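PDB 3QMW: thioesterase, which probably hydrolyses thioesters in the prodiginine biosynthetic pathway of Streptomyces coelicolor, as an enzyme of the alpha/beta-hydrolase fold. Local coordinates for residues Ala136-Gly141 / Val219-Pro224; Leu148-Leu153 / Val180-Leu185; Asp200-Ala205 / Thr227-Arg232. All blocks are in the same frame, centred on the assembly; numbering follows the deposited sequence.

How the interactions relate
Interactions 1 and 3 meet in the sheet half of the alpha/beta-hydrolase fold, their centres about 13 Å apart, whereas interaction 2 lies on the helical side, about 32 Å between centres from interaction 3. Interaction 3 is backbone hydrogen bonding between two parallel strands, with T203-A205 buried but L231 of the outermost strand 230-235 exposed, as are D200 and T227. Interaction 1, partly buried, sets the loop after strand 129-132 against the crossover between those strands, through an indole face and small apolar groups; E220 and R232 join it to interaction 3. Interaction 2, partly buried between two helices, combines an arginine that grips a helix start with leucine packing.

Interaction 1: residues Ala136-Gly141 / Val219-Pro224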
ATOM      1  N   ALA D 136     -24.432   3.620   5.116  1.00 51.74           N
ATOM      2  CA  ALA D 136     -24.845   4.842   4.437  1.00 52.30           C
ATOM      3  C   ALA D 136     -25.567   5.790   5.413  1.00 52.85           C
ATOM      4  O   ALA D 136     -26.294   5.325   6.294  1.00 52.73           O
ATOM      5  CB  ALA D 136     -25.746   4.505   3.271  1.00 52.36           C
ATOM      6  N   PRO D 137     -25.371   7.116   5.260  1.00 53.50           N
ATOM      7  CA  PRO D 137     -25.936   8.147   6.145  1.00 54.35           C
ATOM      8  C   PRO D 137     -27.435   8.011   6.470  1.00 55.39           C
ATOM      9  O   PRO D 137     -27.808   8.011   7.651  1.00 54.83           O
ATOM     10  CB  PRO D 137     -25.659   9.442   5.389  1.00 54.30           C
ATOM     11  CG  PRO D 137     -24.420   9.149   4.617  1.00 53.95           C
ATOM     12  CD  PRO D 137     -24.453   7.700   4.266  1.00 53.48           C
ATOM     13  N   HIS D 138     -28.278   7.852   5.452  1.00 56.85           N
ATOM     14  CA  HIS D 138     -29.714   7.660   5.695  1.00 58.22           C
ATOM     15  C   HIS D 138     -30.022   6.487   6.634  1.00 59.31           C
ATOM     16  O   HIS D 138     -31.103   6.458   7.237  1.00 59.54           O
ATOM     17  CB  HIS D 138     -30.514   7.518   4.383  1.00 58.40           C
ATOM     18  CG  HIS D 138     -30.288   6.226   3.649  1.00 58.85           C
ATOM     19  ND1 HIS D 138     -29.502   6.138   2.518  1.00 59.16           N
ATOM     20  CD2 HIS D 138     -30.771   4.978   3.869  1.00 58.87           C
ATOM     21  CE1 HIS D 138     -29.498   4.887   2.085  1.00 58.92           C
ATOM     22  NE2 HIS D 138     -30.258   4.163   2.890  1.00 58.20           N
ATOM     23  N   LEU D 139     -29.088   5.537   6.759  1.00 60.33           N
ATOM     24  CA  LEU D 139     -29.275   4.369   7.633  1.00 61.31           C
ATOM     25  C   LEU D 139     -28.871   4.626   9.086  1.00 62.16           C
ATOM     26  O   LEU D 139     -28.927   3.702   9.899  1.00 62.20           O
ATOM     27  CB  LEU D 139     -28.505   3.143   7.099  1.00 61.48           C
ATOM     28  CG  LEU D 139     -29.066   2.381   5.889  1.00 61.59           C
ATOM     29  CD1 LEU D 139     -28.003   1.477   5.264  1.00 61.48           C
ATOM     30  CD2 LEU D 139     -30.297   1.568   6.298  1.00 61.94           C
ATOM     31  N   TYR D 140     -28.472   5.857   9.419  1.00 63.30           N
ATOM     32  CA  TYR D 140     -28.039   6.186  10.790  1.00 64.26           C
ATOM     33  C   TYR D 140     -29.184   6.729  11.665  1.00 64.99           C
ATOM     34  O   TYR D 140     -29.875   7.669  11.266  1.00 65.20           O
ATOM     35  CB  TYR D 140     -26.873   7.194  10.775  1.00 64.20           C
ATOM     36  CG  TYR D 140     -25.489   6.570  10.799  1.00 64.54           C
ATOM     37  CD1 TYR D 140     -24.964   6.025  11.972  1.00 64.71           C
ATOM     38  CD2 TYR D 140     -24.693   6.544   9.655  1.00 65.01           C
ATOM     39  CE1 TYR D 140     -23.695   5.462  12.003  1.00 64.89           C
ATOM     40  CE2 TYR D 140     -23.421   5.987   9.672  1.00 65.02           C
ATOM     41  CZ  TYR D 140     -22.924   5.449  10.846  1.00 65.47           C
ATOM     42  OH  TYR D 140     -21.655   4.900  10.851  1.00 66.43           O
ATOM     43  N   GLY D 141     -29.354   6.149  12.858  1.00 65.90           N
ATOM     44  CA  GLY D 141     -30.375   6.595  13.818  1.00 66.58           C
ATOM     45  C   GLY D 141     -30.958   5.505  14.718  1.00 67.34           C
ATOM     46  O   GLY D 141     -31.277   5.765  15.882  1.00 67.82           O
ATOM     47  N   VAL D 219     -22.885  -0.735   3.187  1.00 62.24           N
ATOM     48  CA  VAL D 219     -21.800   0.018   2.571  1.00 61.95           C
ATOM     49  C   VAL D 219     -22.115   0.265   1.101  1.00 61.64           C
ATOM     50  O   VAL D 219     -21.789   1.318   0.557  1.00 61.51           O
ATOM     51  CB  VAL D 219     -20.453  -0.714   2.711  1.00 62.01           C
ATOM     52  CG1 VAL D 219     -19.309   0.153   2.176  1.00 61.58           C
ATOM     53  CG2 VAL D 219     -20.213  -1.082   4.173  1.00 61.99           C
ATOM     54  N   GLU D 220     -22.760  -0.707   0.466  1.00 61.32           N
ATOM     55  CA  GLU D 220     -23.259  -0.533  -0.889  1.00 61.12           C
ATOM     56  C   GLU D 220     -24.176   0.680  -0.979  1.00 60.41           C
ATOM     57  O   GLU D 220     -24.175   1.380  -1.987  1.00 60.54           O
ATOM     58  CB  GLU D 220     -24.020  -1.781  -1.345  1.00 61.54           C
ATOM     59  CG  GLU D 220     -24.494  -1.756  -2.823  1.00 62.61           C
ATOM     60  CD  GLU D 220     -23.348  -1.814  -3.829  1.00 63.91           C
ATOM     61  OE1 GLU D 220     -22.301  -2.431  -3.520  1.00 65.74           O
ATOM     62  OE2 GLU D 220     -23.495  -1.250  -4.933  1.00 64.23           O
ATOM     63  N   ALA D 221     -24.948   0.930   0.077  1.00 59.66           N
ATOM     64  CA  ALA D 221     -25.916   2.038   0.111  1.00 59.02           C
ATOM     65  C   ALA D 221     -25.317   3.450  -0.057  1.00 58.45           C
ATOM     66  O   ALA D 221     -26.055   4.407  -0.257  1.00 58.57           O
ATOM     67  CB  ALA D 221     -26.757   1.959   1.396  1.00 58.88           C
ATOM     68  N   TRP D 222     -23.995   3.579   0.021  1.00 57.91           N
ATOM     69  CA  TRP D 222     -23.313   4.855  -0.240  1.00 57.56           C
ATOM     70  C   TRP D 222     -23.317   5.258  -1.717  1.00 57.32           C
ATOM     71  O   TRP D 222     -23.041   6.416  -2.043  1.00 56.82           O
ATOM     72  CB  TRP D 222     -21.843   4.784   0.205  1.00 57.51           C
ATOM     73  CG  TRP D 222     -21.610   4.945   1.667  1.00 57.73           C
ATOM     74  CD1 TRP D 222     -21.578   3.955   2.609  1.00 57.83           C
ATOM     75  CD2 TRP D 222     -21.339   6.170   2.363  1.00 57.43           C
ATOM     76  NE1 TRP D 222     -21.310   4.490   3.843  1.00 57.73           N
ATOM     77  CE2 TRP D 222     -21.165   5.847   3.720  1.00 57.12           C
ATOM     78  CE3 TRP D 222     -21.233   7.508   1.967  1.00 57.71           C
ATOM     79  CZ2 TRP D 222     -20.897   6.812   4.686  1.00 57.31           C
ATOM     80  CZ3 TRP D 222     -20.963   8.467   2.928  1.00 57.49           C
ATOM     81  CH2 TRP D 222     -20.803   8.115   4.270  1.00 57.79           C
ATOM     82  N   ARG D 223     -23.581   4.297  -2.603  1.00 57.16           N
ATOM     83  CA  ARG D 223     -23.377   4.490  -4.045  1.00 57.18           C
ATOM     84  C   ARG D 223     -24.084   5.740  -4.572  1.00 56.99           C
ATOM     85  O   ARG D 223     -23.429   6.607  -5.169  1.00 56.90           O
ATOM     86  CB  ARG D 223     -23.805   3.235  -4.831  1.00 57.27           C
ATOM     87  CG  ARG D 223     -23.727   3.360  -6.362  1.00 57.52           C
ATOM     88  CD  ARG D 223     -24.213   2.086  -7.048  1.00 57.66           C
ATOM     89  NE  ARG D 223     -23.414   0.921  -6.657  1.00 57.67           N
ATOM     90  CZ  ARG D 223     -22.208   0.620  -7.139  1.00 57.19           C
ATOM     91  NH1 ARG D 223     -21.615   1.387  -8.053  1.00 56.15           N
ATOM     92  NH2 ARG D 223     -21.581  -0.464  -6.700  1.00 57.19           N
ATOM     93  N   PRO D 224     -25.410   5.853  -4.329  1.00 56.76           N
ATOM     94  CA  PRO D 224     -26.145   7.015  -4.826  1.00 56.61           C
ATOM     95  C   PRO D 224     -25.825   8.327  -4.105  1.00 56.37           C
ATOM     96  O   PRO D 224     -26.394   9.350  -4.467  1.00 56.58           O
ATOM     97  CB  PRO D 224     -27.609   6.625  -4.595  1.00 56.65           C
ATOM     98  CG  PRO D 224     -27.565   5.720  -3.428  1.00 56.90           C
ATOM     99  CD  PRO D 224     -26.298   4.932  -3.590  1.00 56.71           C
TER
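E220 OE2 receives two donors from R223, NH2 at 2.7 Å and NE in a side-on grip, next to the place where A221 and W222 pack against A136 and P137. The oxygen lies in the guanidinium plane, with NH2 arriving on its syn side and NE nearly in line with the C-O bond. The pair spans the type I turn from E220 to R223, while E220 OE1 forms a salt bridge with R232 of strand 230-235. Two arginines would thus be expected to favour the ionised carboxylate.

No hydrogen bond crosses between the segments themselves. Instead, one face of the W222 indole receives two CH-pi contacts: P137 CD stands 3.6 Å from the centroid of the six-membered ring, only 7° off its normal, and A136 CA covers the five-membered ring. With CG beside the backbone N and anti to the carbonyl carbon (chi1 -79°), W222 turns that face to both. A136 N and W222 NE1 approach to 3.5 Å, but both are donors; NE1 gives its hydrogen to S134 O instead. A221 points its methyl at A136, with CB 3.3 Å from A136 CB, and L139 CD1 and H138 CE1 come up to A221 CB more loosely. Beyond P137 lie L109 and Y112 of helix 106-120.

A leucine in place of W222 would probably leave S134 O without its donor and P137 CD without its ring face. Between the loop and the end of helix 216-220 with its following turn, the contact is dispersion and CH-pi, the C-H groups probably made slightly more positive by the nitrogen they adjoin; hydrogen bonds from W222 to S134, H138 to Y225 and A136 to M218 fix its orientation.

Interaction 2: residues Leu148-Leu153 / Val180-Leu185; sequences LSDTAL and VLRADL
R182 meets the start of helix 150-159 with the edge of its guanidinium group. NH1 donates to L148 O at 2.6 Å in a fairly straight bond (163°), with the carbonyl oxygen close to the guanidinium plane and the donor tilted 23° from the carbonyl plane. NH2 adds a weak bond to the same oxygen and faces D150 OD1 in a salt bridge, whose modelled 2.4 Å between D150 OD1 and R182 NH2 is too short to be taken literally. One oxygen meets one nitrogen here, with carboxylate and guanidinium planes 41° apart, not a flat, two-pronged pair.

The side chain of R182 runs extended from CG to NE, which carries the charged group across from helix 178-189. NH1 also binds H146 O, so backbone carbonyls on two residues of the incoming chain help to hold the group. S149 is the N-cap: its OG accepts from A152 N at 3.1 Å, fixing the first turn on which D150 sits. Beneath the polar layer, L153 and L181 reach toward each other tip to tip, CD2 of L153 3.6 Å from CD2 of L181. L153 CD1 meets L185 CD1 as these two side chains slide past each other, and L178 of helix 178-189 also touches L153.

These helices follow strand 129-132 and precede strand 203-208, consistent with the helical lid of related thioesterases. The polar grip at the partly exposed side adjoins the buried L153-L181 contact; it rests on the NH1 bonds to L148 O and H146 O, with D150 probably balancing the arginine's charge.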
ATOM      1  N   LEU D 148     -26.473   3.506  26.993  1.00 64.10           N
ATOM      2  CA  LEU D 148     -26.261   2.294  27.778  1.00 63.95           C
ATOM      3  C   LEU D 148     -25.483   2.614  29.045  1.00 63.70           C
ATOM      4  O   LEU D 148     -25.015   3.737  29.245  1.00 63.46           O
ATOM      5  CB  LEU D 148     -25.501   1.236  26.959  1.00 64.05           C
ATOM      6  CG  LEU D 148     -26.275   0.415  25.911  1.00 64.46           C
ATOM      7  CD1 LEU D 148     -25.377   0.001  24.740  1.00 64.81           C
ATOM      8  CD2 LEU D 148     -26.918  -0.824  26.532  1.00 64.49           C
ATOM      9  N   SER D 149     -25.354   1.604  29.896  1.00 63.52           N
ATOM     10  CA  SER D 149     -24.463   1.651  31.038  1.00 63.43           C
ATOM     11  C   SER D 149     -23.021   1.531  30.547  1.00 63.59           C
ATOM     12  O   SER D 149     -22.763   1.560  29.351  1.00 63.31           O
ATOM     13  CB  SER D 149     -24.787   0.491  31.967  1.00 63.32           C
ATOM     14  OG  SER D 149     -24.336  -0.725  31.396  1.00 63.39           O
ATOM     15  N   ASP D 150     -22.080   1.379  31.469  1.00 63.88           N
ATOM     16  CA  ASP D 150     -20.681   1.224  31.089  1.00 64.12           C
ATOM     17  C   ASP D 150     -20.354  -0.220  30.775  1.00 64.09           C
ATOM     18  O   ASP D 150     -19.753  -0.507  29.746  1.00 64.22           O
ATOM     19  CB  ASP D 150     -19.767   1.747  32.188  1.00 64.15           C
ATOM     20  CG  ASP D 150     -19.966   3.212  32.438  1.00 64.70           C
ATOM     21  OD1 ASP D 150     -20.834   3.800  31.772  1.00 65.43           O
ATOM     22  OD2 ASP D 150     -19.265   3.782  33.298  1.00 66.71           O
ATOM     23  N   THR D 151     -20.752  -1.130  31.651  1.00 64.10           N
ATOM     24  CA  THR D 151     -20.468  -2.549  31.436  1.00 64.38           C
ATOM     25  C   THR D 151     -21.132  -3.069  30.155  1.00 64.19           C
ATOM     26  O   THR D 151     -20.548  -3.883  29.442  1.00 64.07           O
ATOM     27  CB  THR D 151     -20.876  -3.399  32.655  1.00 64.52           C
ATOM     28  OG1 THR D 151     -21.960  -2.753  33.340  1.00 65.12           O
ATOM     29  CG2 THR D 151     -19.694  -3.559  33.618  1.00 64.46           C
ATOM     30  N   ALA D 152     -22.335  -2.581  29.856  1.00 64.08           N
ATOM     31  CA  ALA D 152     -22.997  -2.903  28.584  1.00 63.93           C
ATOM     32  C   ALA D 152     -22.219  -2.328  27.402  1.00 63.72           C
ATOM     33  O   ALA D 152     -22.006  -3.016  26.405  1.00 63.85           O
ATOM     34  CB  ALA D 152     -24.423  -2.378  28.568  1.00 63.93           C
ATOM     35  N   LEU D 153     -21.804  -1.068  27.528  1.00 63.23           N
ATOM     36  CA  LEU D 153     -21.086  -0.367  26.471  1.00 63.06           C
ATOM     37  C   LEU D 153     -19.658  -0.880  26.324  1.00 63.03           C
ATOM     38  O   LEU D 153     -19.070  -0.789  25.250  1.00 62.78           O
ATOM     39  CB  LEU D 153     -21.060   1.131  26.765  1.00 63.12           C
ATOM     40  CG  LEU D 153     -20.447   2.045  25.709  1.00 62.92           C
ATOM     41  CD1 LEU D 153     -21.268   1.973  24.439  1.00 62.50           C
ATOM     42  CD2 LEU D 153     -20.369   3.467  26.233  1.00 62.46           C
ATOM     43  N   VAL D 180     -16.380  10.845  26.134  1.00 47.76           N
ATOM     44  CA  VAL D 180     -16.093  11.273  24.769  1.00 47.30           C
ATOM     45  C   VAL D 180     -16.638  10.263  23.785  1.00 46.91           C
ATOM     46  O   VAL D 180     -17.108  10.638  22.718  1.00 47.02           O
ATOM     47  CB  VAL D 180     -14.609  11.459  24.563  1.00 47.34           C
ATOM     48  CG1 VAL D 180     -14.364  12.278  23.339  1.00 47.66           C
ATOM     49  CG2 VAL D 180     -14.014  12.162  25.774  1.00 48.02           C
ATOM     50  N   LEU D 181     -16.603   8.989  24.162  1.00 46.60           N
ATOM     51  CA  LEU D 181     -17.312   7.948  23.428  1.00 46.48           C
ATOM     52  C   LEU D 181     -18.799   8.289  23.337  1.00 46.76           C
ATOM     53  O   LEU D 181     -19.336   8.444  22.239  1.00 46.25           O
ATOM     54  CB  LEU D 181     -17.121   6.585  24.101  1.00 46.12           C
ATOM     55  CG  LEU D 181     -17.771   5.378  23.408  1.00 46.44           C
ATOM     56  CD1 LEU D 181     -17.338   5.270  21.952  1.00 45.34           C
ATOM     57  CD2 LEU D 181     -17.457   4.079  24.151  1.00 46.31           C
ATOM     58  N   ARG D 182     -19.450   8.428  24.495  1.00 47.45           N
ATOM     59  CA  ARG D 182     -20.884   8.764  24.560  1.00 47.78           C
ATOM     60  C   ARG D 182     -21.219  10.000  23.730  1.00 47.95           C
ATOM     61  O   ARG D 182     -22.225  10.023  23.034  1.00 47.97           O
ATOM     62  CB  ARG D 182     -21.333   9.009  26.007  1.00 48.13           C
ATOM     63  CG  ARG D 182     -21.483   7.761  26.877  1.00 48.57           C
ATOM     64  CD  ARG D 182     -21.990   8.133  28.261  1.00 48.64           C
ATOM     65  NE  ARG D 182     -21.794   7.073  29.250  1.00 50.04           N
ATOM     66  CZ  ARG D 182     -22.548   5.979  29.358  1.00 52.49           C
ATOM     67  NH1 ARG D 182     -23.563   5.752  28.525  1.00 53.91           N
ATOM     68  NH2 ARG D 182     -22.282   5.085  30.302  1.00 53.19           N
ATOM     69  N   ALA D 183     -20.380  11.026  23.804  1.00 48.34           N
ATOM     70  CA  ALA D 183     -20.600  12.234  23.017  1.00 49.20           C
ATOM     71  C   ALA D 183     -20.356  11.983  21.520  1.00 50.14           C
ATOM     72  O   ALA D 183     -21.035  12.563  20.668  1.00 50.23           O
ATOM     73  CB  ALA D 183     -19.731  13.368  23.527  1.00 49.18           C
ATOM     74  N   ASP D 184     -19.393  11.119  21.196  1.00 51.08           N
ATOM     75  CA  ASP D 184     -19.183  10.702  19.801  1.00 51.63           C
ATOM     76  C   ASP D 184     -20.365   9.884  19.273  1.00 52.33           C
ATOM     77  O   ASP D 184     -20.845  10.128  18.170  1.00 52.13           O
ATOM     78  CB  ASP D 184     -17.895   9.872  19.648  1.00 51.60           C
ATOM     79  CG  ASP D 184     -16.622  10.717  19.642  1.00 51.60           C
ATOM     80  OD1 ASP D 184     -16.690  11.967  19.583  1.00 52.55           O
ATOM     81  OD2 ASP D 184     -15.527  10.112  19.696  1.00 50.85           O
ATOM     82  N   LEU D 185     -20.821   8.904  20.049  1.00 53.44           N
ATOM     83  CA  LEU D 185     -21.911   8.029  19.605  1.00 54.62           C
ATOM     84  C   LEU D 185     -23.257   8.752  19.474  1.00 55.74           C
ATOM     85  O   LEU D 185     -24.131   8.325  18.720  1.00 55.90           O
ATOM     86  CB  LEU D 185     -22.078   6.821  20.536  1.00 54.50           C
ATOM     87  CG  LEU D 185     -21.337   5.519  20.223  1.00 54.17           C
ATOM     88  CD1 LEU D 185     -21.720   4.486  21.261  1.00 53.07           C
ATOM     89  CD2 LEU D 185     -21.661   4.990  18.830  1.00 53.72           C
TER

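Interaction 3: residues Asp200-Ala205 / Thr227-Arg232; sequences DCPTTA and TGSFLR
D200 faces T227 where the two segments begin. At this exposed end T227 OG1 donates to D200 OD1 in a long bond of 3.2 Å, coming to the anti side of that oxygen and 25° out of the carboxylate plane; the methyl CG2 of T227 also crowds OD1. Just beyond, the chains run close at G228, where a CB would fall only 2.9 Å from D200 O, and P202 sets its CB against S229 OG.

With T203 the regular parallel pairing starts: its N donates to S229 O at 3.0 Å, and its O accepts from L231 N at 3.2 Å. The same T203 O is approached by the CA-H of F230. T203 CG2 lies 3.6 Å from F230 CE1, the two side chains crossing at a slant. F230 extends its ring, CG anti to the backbone N (chi1 -176°), along the sheet face that T203 and A205 share, and W222 touches it from the crossover.

T204 turns to the other face beside L231, the two pointing the same way, with T204 CG2 4.0 Å from L231 CB. Its hydroxyl is engaged by H128 and E258. A205 N then donates to L231 O at 3.0 Å, and A205 CB reaches F230 CZ at 4.0 Å. R232 rests its CG on A205 O.

Strands 203-208 and 230-235 are thus joined side by side within a beta-alpha-beta unit, with helix 216-220 in the connection. Main-chain bonds carry the pairing, while F230 packs beside T203 and A205 on one face and polar partners tie down T204 on the other.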
ATOM      1  N   ASP D 200     -20.288  15.360  -6.124  1.00 63.65           N
ATOM      2  CA  ASP D 200     -19.652  15.161  -7.433  1.00 63.36           C
ATOM      3  C   ASP D 200     -18.286  14.465  -7.347  1.00 62.68           C
ATOM      4  O   ASP D 200     -17.790  13.950  -8.360  1.00 62.64           O
ATOM      5  CB  ASP D 200     -19.514  16.495  -8.179  1.00 63.63           C
ATOM      6  CG  ASP D 200     -20.861  17.108  -8.550  1.00 64.51           C
ATOM      7  OD1 ASP D 200     -21.839  16.347  -8.756  1.00 64.20           O
ATOM      8  OD2 ASP D 200     -20.934  18.359  -8.648  1.00 65.37           O
ATOM      9  N   CYS D 201     -17.677  14.455  -6.159  1.00 61.68           N
ATOM     10  CA  CYS D 201     -16.372  13.806  -5.973  1.00 60.84           C
ATOM     11  C   CYS D 201     -16.519  12.280  -5.957  1.00 59.75           C
ATOM     12  O   CYS D 201     -17.610  11.761  -5.685  1.00 59.35           O
ATOM     13  CB  CYS D 201     -15.683  14.284  -4.684  1.00 60.98           C
ATOM     14  SG  CYS D 201     -16.300  13.502  -3.165  1.00 61.17           S
ATOM     15  N   PRO D 202     -15.423  11.560  -6.264  1.00 58.25           N
ATOM     16  CA  PRO D 202     -15.435  10.105  -6.280  1.00 57.41           C
ATOM     17  C   PRO D 202     -15.261   9.508  -4.889  1.00 56.45           C
ATOM     18  O   PRO D 202     -14.512  10.036  -4.069  1.00 56.23           O
ATOM     19  CB  PRO D 202     -14.252   9.761  -7.184  1.00 57.42           C
ATOM     20  CG  PRO D 202     -13.307  10.869  -6.992  1.00 57.75           C
ATOM     21  CD  PRO D 202     -14.128  12.097  -6.718  1.00 58.22           C
ATOM     22  N   THR D 203     -15.946   8.399  -4.654  1.00 55.41           N
ATOM     23  CA  THR D 203     -16.088   7.832  -3.328  1.00 54.59           C
ATOM     24  C   THR D 203     -15.646   6.381  -3.312  1.00 54.00           C
ATOM     25  O   THR D 203     -15.980   5.623  -4.215  1.00 53.97           O
ATOM     26  CB  THR D 203     -17.563   7.935  -2.874  1.00 54.53           C
ATOM     27  OG1 THR D 203     -17.858   9.299  -2.573  1.00 53.89           O
ATOM     28  CG2 THR D 203     -17.846   7.075  -1.644  1.00 54.22           C
ATOM     29  N   THR D 204     -14.894   6.003  -2.282  1.00 53.18           N
ATOM     30  CA  THR D 204     -14.505   4.618  -2.081  1.00 52.58           C
ATOM     31  C   THR D 204     -14.899   4.173  -0.674  1.00 52.27           C
ATOM     32  O   THR D 204     -14.573   4.843   0.303  1.00 52.09           O
ATOM     33  CB  THR D 204     -13.003   4.429  -2.267  1.00 52.71           C
ATOM     34  OG1 THR D 204     -12.544   5.233  -3.362  1.00 51.96           O
ATOM     35  CG2 THR D 204     -12.687   2.951  -2.516  1.00 52.44           C
ATOM     36  N   ALA D 205     -15.602   3.045  -0.580  1.00 51.79           N
ATOM     37  CA  ALA D 205     -16.121   2.564   0.689  1.00 51.56           C
ATOM     38  C   ALA D 205     -15.611   1.163   1.005  1.00 51.33           C
ATOM     39  O   ALA D 205     -15.602   0.291   0.142  1.00 51.23           O
ATOM     40  CB  ALA D 205     -17.640   2.583   0.680  1.00 51.71           C
ATOM     41  N   THR D 227     -21.996  11.390  -7.508  1.00 59.26           N
ATOM     42  CA  THR D 227     -22.138  11.378  -8.963  1.00 59.76           C
ATOM     43  C   THR D 227     -20.909  10.788  -9.656  1.00 60.16           C
ATOM     44  O   THR D 227     -21.024  10.209 -10.739  1.00 60.28           O
ATOM     45  CB  THR D 227     -22.326  12.799  -9.520  1.00 59.89           C
ATOM     46  OG1 THR D 227     -21.040  13.403  -9.759  1.00 59.96           O
ATOM     47  CG2 THR D 227     -23.163  13.659  -8.552  1.00 60.08           C
ATOM     48  N   GLY D 228     -19.739  10.970  -9.044  1.00 60.53           N
ATOM     49  CA  GLY D 228     -18.475  10.463  -9.585  1.00 60.81           C
ATOM     50  C   GLY D 228     -18.304   8.959  -9.432  1.00 60.98           C
ATOM     51  O   GLY D 228     -19.268   8.236  -9.143  1.00 61.27           O
ATOM     52  N   SER D 229     -17.072   8.489  -9.616  1.00 60.95           N
ATOM     53  CA  SER D 229     -16.777   7.057  -9.596  1.00 61.00           C
ATOM     54  C   SER D 229     -16.896   6.465  -8.198  1.00 60.76           C
ATOM     55  O   SER D 229     -16.364   7.020  -7.235  1.00 60.74           O
ATOM     56  CB  SER D 229     -15.367   6.802 -10.127  1.00 61.22           C
ATOM     57  OG  SER D 229     -14.412   7.588  -9.426  1.00 61.84           O
ATOM     58  N   PHE D 230     -17.582   5.328  -8.104  1.00 60.48           N
ATOM     59  CA  PHE D 230     -17.756   4.628  -6.846  1.00 60.34           C
ATOM     60  C   PHE D 230     -17.201   3.205  -6.866  1.00 60.24           C
ATOM     61  O   PHE D 230     -17.558   2.403  -7.731  1.00 60.47           O
ATOM     62  CB  PHE D 230     -19.224   4.564  -6.472  1.00 60.28           C
ATOM     63  CG  PHE D 230     -19.463   3.934  -5.139  1.00 60.79           C
ATOM     64  CD1 PHE D 230     -19.085   4.596  -3.975  1.00 61.12           C
ATOM     65  CD2 PHE D 230     -20.038   2.677  -5.040  1.00 60.97           C
ATOM     66  CE1 PHE D 230     -19.300   4.025  -2.738  1.00 61.65           C
ATOM     67  CE2 PHE D 230     -20.256   2.093  -3.803  1.00 61.58           C
ATOM     68  CZ  PHE D 230     -19.889   2.766  -2.648  1.00 61.69           C
ATOM     69  N   LEU D 231     -16.347   2.902  -5.887  1.00 59.86           N
ATOM     70  CA  LEU D 231     -15.801   1.569  -5.700  1.00 59.67           C
ATOM     71  C   LEU D 231     -16.056   1.110  -4.279  1.00 59.48           C
ATOM     72  O   LEU D 231     -15.801   1.850  -3.330  1.00 59.66           O
ATOM     73  CB  LEU D 231     -14.295   1.573  -5.936  1.00 59.79           C
ATOM     74  CG  LEU D 231     -13.815   1.718  -7.380  1.00 60.57           C
ATOM     75  CD1 LEU D 231     -12.334   2.086  -7.395  1.00 61.30           C
ATOM     76  CD2 LEU D 231     -14.079   0.444  -8.180  1.00 60.68           C
ATOM     77  N   ARG D 232     -16.553  -0.110  -4.128  1.00 59.05           N
ATOM     78  CA  ARG D 232     -16.600  -0.734  -2.826  1.00 58.79           C
ATOM     79  C   ARG D 232     -15.549  -1.828  -2.773  1.00 58.55           C
ATOM     80  O   ARG D 232     -15.737  -2.906  -3.344  1.00 58.56           O
ATOM     81  CB  ARG D 232     -17.984  -1.311  -2.525  1.00 58.74           C
ATOM     82  CG  ARG D 232     -18.064  -1.967  -1.152  1.00 58.86           C
ATOM     83  CD  ARG D 232     -19.488  -2.248  -0.742  1.00 59.68           C
ATOM     84  NE  ARG D 232     -20.194  -3.043  -1.745  1.00 60.62           N
ATOM     85  CZ  ARG D 232     -20.043  -4.355  -1.929  1.00 60.91           C
ATOM     86  NH1 ARG D 232     -19.206  -5.060  -1.177  1.00 61.13           N
ATOM     87  NH2 ARG D 232     -20.743  -4.966  -2.879  1.00 61.15           N
TER